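Local coordinates for hemoglobin subunit alpha (Mustelus griseus, PDB 1GCV), which carries oxygen from the gills to the peripheral tissues on its heme, as the alpha chain of a heterotetramer of two alpha and two beta subunits, at residues Leu17-Leu29 with Val55-Val67. Numbering follows the deposited sequence.
Sequences LAKSPEAYGAECL and VQVHGGKVIRAVV. With HEM (protoporphyrin IX containing Fe), chain E.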
ATOM      1  N   LEU A  17       2.984 -15.952 -22.983  1.00 24.75           N
ATOM      2  CA  LEU A  17       3.494 -16.465 -21.719  1.00 23.10           C
ATOM      3  C   LEU A  17       3.502 -17.994 -21.669  1.00 23.26           C
ATOM      4  O   LEU A  17       4.380 -18.590 -21.053  1.00 20.48           O
ATOM      5  CB  LEU A  17       2.671 -15.899 -20.552  1.00 20.88           C
ATOM      6  CG  LEU A  17       2.890 -14.409 -20.239  1.00 22.83           C
ATOM      7  CD1 LEU A  17       1.881 -13.945 -19.200  1.00 22.13           C
ATOM      8  CD2 LEU A  17       4.308 -14.186 -19.732  1.00 22.20           C
ATOM      9  N   ALA A  18       2.534 -18.624 -22.329  1.00 22.33           N
ATOM     10  CA  ALA A  18       2.438 -20.083 -22.348  1.00 23.69           C
ATOM     11  C   ALA A  18       3.630 -20.765 -23.035  1.00 24.49           C
ATOM     12  O   ALA A  18       3.937 -21.923 -22.751  1.00 27.19           O
ATOM     13  CB  ALA A  18       1.135 -20.500 -23.025  1.00 22.64           C
ATOM     14  N   LYS A  19       4.297 -20.038 -23.927  1.00 26.96           N
ATOM     15  CA  LYS A  19       5.447 -20.554 -24.671  1.00 29.74           C
ATOM     16  C   LYS A  19       6.604 -20.987 -23.767  1.00 29.20           C
ATOM     17  O   LYS A  19       7.203 -22.041 -23.977  1.00 28.39           O
ATOM     18  CB  LYS A  19       5.943 -19.497 -25.665  1.00 33.35           C
ATOM     19  CG  LYS A  19       5.606 -19.790 -27.121  1.00 40.28           C
ATOM     20  CD  LYS A  19       4.105 -19.752 -27.362  1.00 46.12           C
ATOM     21  CE  LYS A  19       3.781 -19.709 -28.850  1.00 52.02           C
ATOM     22  NZ  LYS A  19       2.569 -18.886 -29.140  1.00 54.46           N
ATOM     23  N   SER A  20       6.924 -20.162 -22.775  1.00 27.02           N
ATOM     24  CA  SER A  20       8.000 -20.465 -21.840  1.00 23.90           C
ATOM     25  C   SER A  20       7.653 -19.936 -20.448  1.00 23.56           C
ATOM     26  O   SER A  20       8.220 -18.943 -19.994  1.00 25.67           O
ATOM     27  CB  SER A  20       9.315 -19.846 -22.328  1.00 22.55           C
ATOM     28  OG  SER A  20       9.120 -18.529 -22.799  1.00 26.79           O
ATOM     29  N   PRO A  21       6.720 -20.604 -19.751  1.00 19.64           N
ATOM     30  CA  PRO A  21       6.284 -20.211 -18.405  1.00 20.50           C
ATOM     31  C   PRO A  21       7.405 -20.022 -17.377  1.00 21.22           C
ATOM     32  O   PRO A  21       7.427 -19.026 -16.648  1.00 20.15           O
ATOM     33  CB  PRO A  21       5.323 -21.329 -17.989  1.00 18.53           C
ATOM     34  CG  PRO A  21       4.897 -21.966 -19.242  1.00 22.00           C
ATOM     35  CD  PRO A  21       6.022 -21.811 -20.223  1.00 22.48           C
ATOM     36  N   GLU A  22       8.328 -20.979 -17.320  1.00 18.76           N
ATOM     37  CA  GLU A  22       9.439 -20.937 -16.372  1.00 18.12           C
ATOM     38  C   GLU A  22      10.365 -19.722 -16.524  1.00 16.59           C
ATOM     39  O   GLU A  22      10.727 -19.084 -15.535  1.00 18.57           O
ATOM     40  CB  GLU A  22      10.253 -22.233 -16.482  1.00 21.00           C
ATOM     41  CG  GLU A  22       9.678 -23.412 -15.689  1.00 20.81           C
ATOM     42  CD  GLU A  22       8.473 -24.057 -16.359  1.00 25.64           C
ATOM     43  OE1 GLU A  22       7.635 -24.639 -15.641  1.00 33.65           O
ATOM     44  OE2 GLU A  22       8.356 -23.987 -17.599  1.00 26.96           O
ATOM     45  N   ALA A  23      10.740 -19.401 -17.759  1.00 16.32           N
ATOM     46  CA  ALA A  23      11.627 -18.270 -18.024  1.00 17.92           C
ATOM     47  C   ALA A  23      10.993 -16.941 -17.625  1.00 18.32           C
ATOM     48  O   ALA A  23      11.610 -16.144 -16.919  1.00 20.79           O
ATOM     49  CB  ALA A  23      12.013 -18.249 -19.495  1.00 16.65           C
ATOM     50  N   TYR A  24       9.765 -16.703 -18.075  1.00 17.24           N
ATOM     51  CA  TYR A  24       9.051 -15.472 -17.742  1.00 15.45           C
ATOM     52  C   TYR A  24       8.794 -15.383 -16.232  1.00 16.61           C
ATOM     53  O   TYR A  24       9.035 -14.344 -15.608  1.00 16.39           O
ATOM     54  CB  TYR A  24       7.704 -15.420 -18.472  1.00 17.56           C
ATOM     55  CG  TYR A  24       7.789 -15.116 -19.949  1.00 25.14           C
ATOM     56  CD1 TYR A  24       7.340 -16.038 -20.892  1.00 25.74           C
ATOM     57  CD2 TYR A  24       8.292 -13.902 -20.407  1.00 30.65           C
ATOM     58  CE1 TYR A  24       7.386 -15.759 -22.249  1.00 28.58           C
ATOM     59  CE2 TYR A  24       8.342 -13.613 -21.767  1.00 31.41           C
ATOM     60  CZ  TYR A  24       7.887 -14.546 -22.679  1.00 33.14           C
ATOM     61  OH  TYR A  24       7.920 -14.268 -24.024  1.00 36.23           O
ATOM     62  N   GLY A  25       8.297 -16.479 -15.659  1.00 14.31           N
ATOM     63  CA  GLY A  25       7.993 -16.516 -14.241  1.00 13.93           C
ATOM     64  C   GLY A  25       9.205 -16.313 -13.364  1.00 16.30           C
ATOM     65  O   GLY A  25       9.122 -15.656 -12.325  1.00 15.47           O
ATOM     66  N   ALA A  26      10.335 -16.884 -13.779  1.00 16.25           N
ATOM     67  CA  ALA A  26      11.579 -16.752 -13.029  1.00 14.73           C
ATOM     68  C   ALA A  26      12.012 -15.288 -13.029  1.00 15.65           C
ATOM     69  O   ALA A  26      12.458 -14.763 -12.012  1.00 16.68           O
ATOM     70  CB  ALA A  26      12.662 -17.619 -13.654  1.00 15.03           C
ATOM     71  N   GLU A  27      11.882 -14.629 -14.173  1.00 13.71           N
ATOM     72  CA  GLU A  27      12.260 -13.231 -14.268  1.00 16.51           C
ATOM     73  C   GLU A  27      11.348 -12.361 -13.400  1.00 15.81           C
ATOM     74  O   GLU A  27      11.805 -11.416 -12.762  1.00 16.83           O
ATOM     75  CB  GLU A  27      12.209 -12.765 -15.727  1.00 17.38           C
ATOM     76  CG  GLU A  27      12.617 -11.311 -15.905  1.00 21.46           C
ATOM     77  CD  GLU A  27      12.670 -10.887 -17.356  1.00 22.85           C
ATOM     78  OE1 GLU A  27      12.883 -11.759 -18.222  1.00 24.49           O
ATOM     79  OE2 GLU A  27      12.499  -9.679 -17.626  1.00 24.91           O
ATOM     80  N   CYS A  28      10.059 -12.680 -13.375  1.00 18.68           N
ATOM     81  CA  CYS A  28       9.097 -11.922 -12.573  1.00 17.42           C
ATOM     82  C   CYS A  28       9.463 -11.973 -11.095  1.00 15.33           C
ATOM     83  O   CYS A  28       9.448 -10.955 -10.405  1.00 17.21           O
ATOM     84  CB  CYS A  28       7.683 -12.487 -12.751  1.00 18.01           C
ATOM     85  SG  CYS A  28       7.010 -12.274 -14.400  1.00 25.97           S
ATOM     86  N   LEU A  29       9.777 -13.168 -10.614  1.00 14.41           N
ATOM     87  CA  LEU A  29      10.138 -13.358  -9.219  1.00 14.90           C
ATOM     88  C   LEU A  29      11.468 -12.680  -8.866  1.00 15.92           C
ATOM     89  O   LEU A  29      11.619 -12.143  -7.775  1.00 17.89           O
ATOM     90  CB  LEU A  29      10.196 -14.856  -8.902  1.00 14.51           C
ATOM     91  CG  LEU A  29       8.850 -15.580  -8.965  1.00 18.78           C
ATOM     92  CD1 LEU A  29       9.071 -17.080  -8.899  1.00 18.40           C
ATOM     93  CD2 LEU A  29       7.977 -15.115  -7.813  1.00 18.57           C
ATOM     94  N   VAL A  55      13.684 -21.003  -8.401  1.00 21.87           N
ATOM     95  CA  VAL A  55      12.956 -19.826  -8.842  1.00 18.36           C
ATOM     96  C   VAL A  55      12.280 -20.137 -10.179  1.00 18.54           C
ATOM     97  O   VAL A  55      11.159 -19.702 -10.438  1.00 16.98           O
ATOM     98  CB  VAL A  55      13.906 -18.625  -9.010  1.00 18.44           C
ATOM     99  CG1 VAL A  55      13.181 -17.482  -9.706  1.00 21.80           C
ATOM    100  CG2 VAL A  55      14.415 -18.173  -7.648  1.00 17.12           C
ATOM    101  N   GLN A  56      12.969 -20.893 -11.027  1.00 20.26           N
ATOM    102  CA  GLN A  56      12.421 -21.268 -12.325  1.00 20.38           C
ATOM    103  C   GLN A  56      11.167 -22.131 -12.168  1.00 19.48           C
ATOM    104  O   GLN A  56      10.167 -21.904 -12.849  1.00 21.43           O
ATOM    105  CB  GLN A  56      13.463 -22.030 -13.152  1.00 20.37           C
ATOM    106  CG  GLN A  56      14.569 -21.161 -13.725  1.00 21.14           C
ATOM    107  CD  GLN A  56      14.263 -20.659 -15.125  1.00 22.72           C
ATOM    108  OE1 GLN A  56      14.722 -19.587 -15.526  1.00 26.30           O
ATOM    109  NE2 GLN A  56      13.488 -21.429 -15.875  1.00 20.50           N
ATOM    110  N   VAL A  57      11.216 -23.117 -11.274  1.00 19.24           N
ATOM    111  CA  VAL A  57      10.071 -24.004 -11.057  1.00 22.28           C
ATOM    112  C   VAL A  57       8.868 -23.246 -10.505  1.00 21.92           C
ATOM    113  O   VAL A  57       7.737 -23.449 -10.945  1.00 23.91           O
ATOM    114  CB  VAL A  57      10.414 -25.156 -10.077  1.00 22.42           C
ATOM    115  CG1 VAL A  57       9.139 -25.906  -9.673  1.00 23.77           C
ATOM    116  CG2 VAL A  57      11.389 -26.115 -10.729  1.00 25.28           C
ATOM    117  N   HIS A  58       9.113 -22.381  -9.530  1.00 22.95           N
ATOM    118  CA  HIS A  58       8.046 -21.594  -8.928  1.00 23.77           C
ATOM    119  C   HIS A  58       7.539 -20.547  -9.919  1.00 21.68           C
ATOM    120  O   HIS A  58       6.333 -20.323 -10.036  1.00 19.98           O
ATOM    121  CB  HIS A  58       8.556 -20.915  -7.653  1.00 26.03           C
ATOM    122  CG  HIS A  58       7.446 -20.237  -6.892  1.00 26.57           C
ATOM    123  ND1 HIS A  58       7.478 -18.894  -6.519  1.00 29.97           N
ATOM    124  CD2 HIS A  58       6.231 -20.846  -6.601  1.00 27.98           C
ATOM    125  CE1 HIS A  58       6.246 -18.657  -6.046  1.00 28.01           C
ATOM    126  NE2 HIS A  58       5.535 -19.749  -6.074  1.00 30.16           N
ATOM    127  N   GLY A  59       8.466 -19.904 -10.625  1.00 19.34           N
ATOM    128  CA  GLY A  59       8.082 -18.904 -11.598  1.00 18.51           C
ATOM    129  C   GLY A  59       7.127 -19.535 -12.585  1.00 18.20           C
ATOM    130  O   GLY A  59       6.119 -18.945 -12.955  1.00 18.32           O
ATOM    131  N   GLY A  60       7.450 -20.758 -12.993  1.00 20.50           N
ATOM    132  CA  GLY A  60       6.625 -21.489 -13.940  1.00 19.54           C
ATOM    133  C   GLY A  60       5.242 -21.830 -13.422  1.00 19.14           C
ATOM    134  O   GLY A  60       4.271 -21.770 -14.170  1.00 18.60           O
ATOM    135  N   LYS A  61       5.151 -22.202 -12.149  1.00 20.05           N
ATOM    136  CA  LYS A  61       3.863 -22.534 -11.548  1.00 21.96           C
ATOM    137  C   LYS A  61       2.988 -21.284 -11.526  1.00 23.92           C
ATOM    138  O   LYS A  61       1.785 -21.347 -11.779  1.00 24.98           O
ATOM    139  CB  LYS A  61       4.051 -23.022 -10.113  1.00 23.21           C
ATOM    140  CG  LYS A  61       4.328 -24.500  -9.965  1.00 31.74           C
ATOM    141  CD  LYS A  61       4.385 -24.860  -8.497  1.00 36.67           C
ATOM    142  CE  LYS A  61       5.070 -26.191  -8.269  1.00 42.37           C
ATOM    143  NZ  LYS A  61       4.792 -26.679  -6.888  1.00 49.08           N
ATOM    144  N   VAL A  62       3.604 -20.145 -11.218  1.00 22.35           N
ATOM    145  CA  VAL A  62       2.891 -18.877 -11.151  1.00 18.88           C
ATOM    146  C   VAL A  62       2.350 -18.420 -12.505  1.00 17.86           C
ATOM    147  O   VAL A  62       1.181 -18.049 -12.620  1.00 16.96           O
ATOM    148  CB  VAL A  62       3.801 -17.762 -10.574  1.00 18.64           C
ATOM    149  CG1 VAL A  62       3.134 -16.395 -10.738  1.00 16.83           C
ATOM    150  CG2 VAL A  62       4.089 -18.042  -9.105  1.00 16.70           C
ATOM    151  N   ILE A  63       3.192 -18.446 -13.530  1.00 15.49           N
ATOM    152  CA  ILE A  63       2.762 -18.003 -14.847  1.00 16.56           C
ATOM    153  C   ILE A  63       1.722 -18.929 -15.466  1.00 18.96           C
ATOM    154  O   ILE A  63       0.789 -18.468 -16.123  1.00 19.20           O
ATOM    155  CB  ILE A  63       3.958 -17.852 -15.799  1.00 16.96           C
ATOM    156  CG1 ILE A  63       4.873 -16.724 -15.304  1.00 19.01           C
ATOM    157  CG2 ILE A  63       3.466 -17.552 -17.211  1.00 17.75           C
ATOM    158  CD1 ILE A  63       4.186 -15.376 -15.105  1.00 20.27           C
ATOM    159  N   ARG A  64       1.874 -20.235 -15.266  1.00 19.96           N
ATOM    160  CA  ARG A  64       0.900 -21.179 -15.806  1.00 20.13           C
ATOM    161  C   ARG A  64      -0.469 -20.856 -15.204  1.00 18.55           C
ATOM    162  O   ARG A  64      -1.481 -20.887 -15.900  1.00 21.17           O
ATOM    163  CB  ARG A  64       1.294 -22.619 -15.468  1.00 18.36           C
ATOM    164  CG  ARG A  64       2.271 -23.244 -16.448  1.00 23.73           C
ATOM    165  CD  ARG A  64       3.058 -24.398 -15.812  1.00 28.51           C
ATOM    166  NE  ARG A  64       4.409 -24.498 -16.358  1.00 34.38           N
ATOM    167  CZ  ARG A  64       4.693 -25.014 -17.550  1.00 39.58           C
ATOM    168  NH1 ARG A  64       5.947 -25.068 -17.980  1.00 42.46           N
ATOM    169  NH2 ARG A  64       3.716 -25.485 -18.313  1.00 43.54           N
ATOM    170  N   ALA A  65      -0.498 -20.539 -13.912  1.00 19.76           N
ATOM    171  CA  ALA A  65      -1.754 -20.205 -13.241  1.00 19.83           C
ATOM    172  C   ALA A  65      -2.324 -18.914 -13.815  1.00 21.62           C
ATOM    173  O   ALA A  65      -3.539 -18.743 -13.888  1.00 21.73           O
ATOM    174  CB  ALA A  65      -1.539 -20.066 -11.735  1.00 16.79           C
ATOM    175  N   VAL A  66      -1.440 -18.007 -14.222  1.00 22.40           N
ATOM    176  CA  VAL A  66      -1.861 -16.736 -14.804  1.00 21.05           C
ATOM    177  C   VAL A  66      -2.461 -17.018 -16.184  1.00 20.81           C
ATOM    178  O   VAL A  66      -3.526 -16.500 -16.534  1.00 18.41           O
ATOM    179  CB  VAL A  66      -0.654 -15.752 -14.940  1.00 21.41           C
ATOM    180  CG1 VAL A  66      -1.020 -14.583 -15.829  1.00 20.10           C
ATOM    181  CG2 VAL A  66      -0.237 -15.240 -13.567  1.00 18.36           C
ATOM    182  N   VAL A  67      -1.775 -17.856 -16.956  1.00 19.10           N
ATOM    183  CA  VAL A  67      -2.232 -18.212 -18.288  1.00 19.85           C
ATOM    184  C   VAL A  67      -3.610 -18.858 -18.208  1.00 21.33           C
ATOM    185  O   VAL A  67      -4.500 -18.533 -18.984  1.00 23.42           O
ATOM    186  CB  VAL A  67      -1.242 -19.182 -18.962  1.00 20.36           C
ATOM    187  CG1 VAL A  67      -1.821 -19.711 -20.260  1.00 21.89           C
ATOM    188  CG2 VAL A  67       0.068 -18.464 -19.232  1.00 20.75           C
TER
HETATM  189  CHA HEM E 141       2.544 -21.534  -4.484  1.00 20.94           C
HETATM  190  CHB HEM E 141       0.306 -18.974  -7.968  1.00 17.94           C
HETATM  191  CHC HEM E 141       1.677 -14.837  -5.749  1.00 14.24           C
HETATM  192  CHD HEM E 141       4.063 -17.399  -2.394  1.00 17.80           C
HETATM  193  C1A HEM E 141       1.772 -21.178  -5.612  1.00 19.87           C
HETATM  194  C2A HEM E 141       1.296 -22.102  -6.624  1.00 20.87           C
HETATM  195  C3A HEM E 141       0.719 -21.402  -7.610  1.00 20.10           C
HETATM  196  C4A HEM E 141       0.823 -20.021  -7.217  1.00 19.07           C
HETATM  197  CMA HEM E 141       0.026 -21.953  -8.856  1.00 19.09           C
HETATM  198  CAA HEM E 141       1.375 -23.606  -6.577  1.00 23.63           C
HETATM  199  CBA HEM E 141       0.406 -24.078  -5.521  1.00 34.98           C
HETATM  200  CGA HEM E 141       0.490 -25.569  -5.281  1.00 42.57           C
HETATM  201  O1A HEM E 141       1.606 -26.072  -5.012  1.00 46.33           O
HETATM  202  O2A HEM E 141      -0.566 -26.233  -5.361  1.00 42.24           O
HETATM  203  C1B HEM E 141       0.429 -17.628  -7.612  1.00 18.53           C
HETATM  204  C2B HEM E 141      -0.072 -16.520  -8.427  1.00 19.30           C
HETATM  205  C3B HEM E 141       0.278 -15.348  -7.794  1.00 20.90           C
HETATM  206  C4B HEM E 141       1.022 -15.745  -6.593  1.00 17.79           C
HETATM  207  CMB HEM E 141      -0.904 -16.654  -9.704  1.00 16.68           C
HETATM  208  CAB HEM E 141      -0.065 -14.036  -8.157  1.00 19.95           C
HETATM  209  CBB HEM E 141       0.125 -13.523  -9.444  1.00 26.19           C
HETATM  210  C1C HEM E 141       2.471 -15.195  -4.663  1.00 13.81           C
HETATM  211  C2C HEM E 141       3.276 -14.251  -3.903  1.00 15.99           C
HETATM  212  C3C HEM E 141       3.920 -14.980  -2.940  1.00 16.77           C
HETATM  213  C4C HEM E 141       3.541 -16.359  -3.138  1.00 15.81           C
HETATM  214  CMC HEM E 141       3.389 -12.753  -4.188  1.00 16.75           C
HETATM  215  CAC HEM E 141       4.752 -14.549  -1.912  1.00 17.55           C
HETATM  216  CBC HEM E 141       5.807 -13.634  -2.036  1.00 23.22           C
HETATM  217  C1D HEM E 141       3.796 -18.737  -2.642  1.00 19.38           C
HETATM  218  C2D HEM E 141       4.423 -19.806  -1.891  1.00 19.37           C
HETATM  219  C3D HEM E 141       4.037 -20.948  -2.507  1.00 22.58           C
HETATM  220  C4D HEM E 141       3.140 -20.613  -3.609  1.00 21.22           C
HETATM  221  CMD HEM E 141       5.309 -19.678  -0.648  1.00 15.41           C
HETATM  222  CAD HEM E 141       4.511 -22.323  -2.100  1.00 25.64           C
HETATM  223  CBD HEM E 141       5.736 -22.668  -2.923  1.00 35.36           C
HETATM  224  CGD HEM E 141       6.068 -24.143  -2.879  1.00 43.01           C
HETATM  225  O1D HEM E 141       5.149 -24.959  -2.632  1.00 45.68           O
HETATM  226  O2D HEM E 141       7.251 -24.482  -3.092  1.00 46.71           O
HETATM  227  NA  HEM E 141       1.464 -19.874  -5.973  1.00 19.73           N
HETATM  228  NB  HEM E 141       1.072 -17.153  -6.456  1.00 17.98           N
HETATM  229  NC  HEM E 141       2.639 -16.504  -4.198  1.00 17.76           N
HETATM  230  ND  HEM E 141       2.967 -19.227  -3.673  1.00 20.39           N
HETATM  231 FE   HEM E 141       1.805 -18.190  -4.924  1.00 20.33          FE
HETATM  232  O   HOH W   1       6.826 -24.920 -13.084  1.00 30.74           O
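G25 lies directly against G59, their CA atoms 3.6 Å apart, at the close B/E helix crossing characteristic of the globin fold. With no side chain on either glycine, or on neighbouring G60, helix 21-35 can come down onto helix 53-71; the axes of 21-29 and 55-67 approach to 6.7 Å and cross at 104°. Backbone meets backbone here, and CA of G25 makes a nearly straight C-H...O contact to O of G59.

The main bump comes from the other helix. I63 enters a hollow made by L17, P21, G25 and C28, a knob-into-hole fit in which its two branches part company. CG1 presses on CA of G25 at 3.3 Å, tighter than usual for two carbons, while CG2, anti to the backbone N, reaches CB of L17. That same CB also meets V67 CG2, so the end of helix 4-19 continues the seam. L17 and C28 also touch helix 98-112.

Toward the heme, L29 drops CD1 into a notch between N of G59 and ND1 of H58, 3.4 Å from each. It approaches the imidazole obliquely. H58, the distal histidine predicted to bind O2, has the heme beyond it, its NE2 3.5 Å from HEM C4D. CG1 of V55 fits alongside A26 and L29.

At the more exposed margin, R64 lays its guanidinium over P21, whose CG sits centrally under one face. E22, its chain bent at chi2 (77°), brings its carboxylate to the guanidinium edge in a salt bridge, the two planes 38° apart. NH1 of R64 donates to both oxygens, and a water donates to E22 OE1 and V57 O. The shorter NH1 bond, 2.7 Å to E22 OE2, lies in the guanidinium plane and uses the oxygen's syn lone pair.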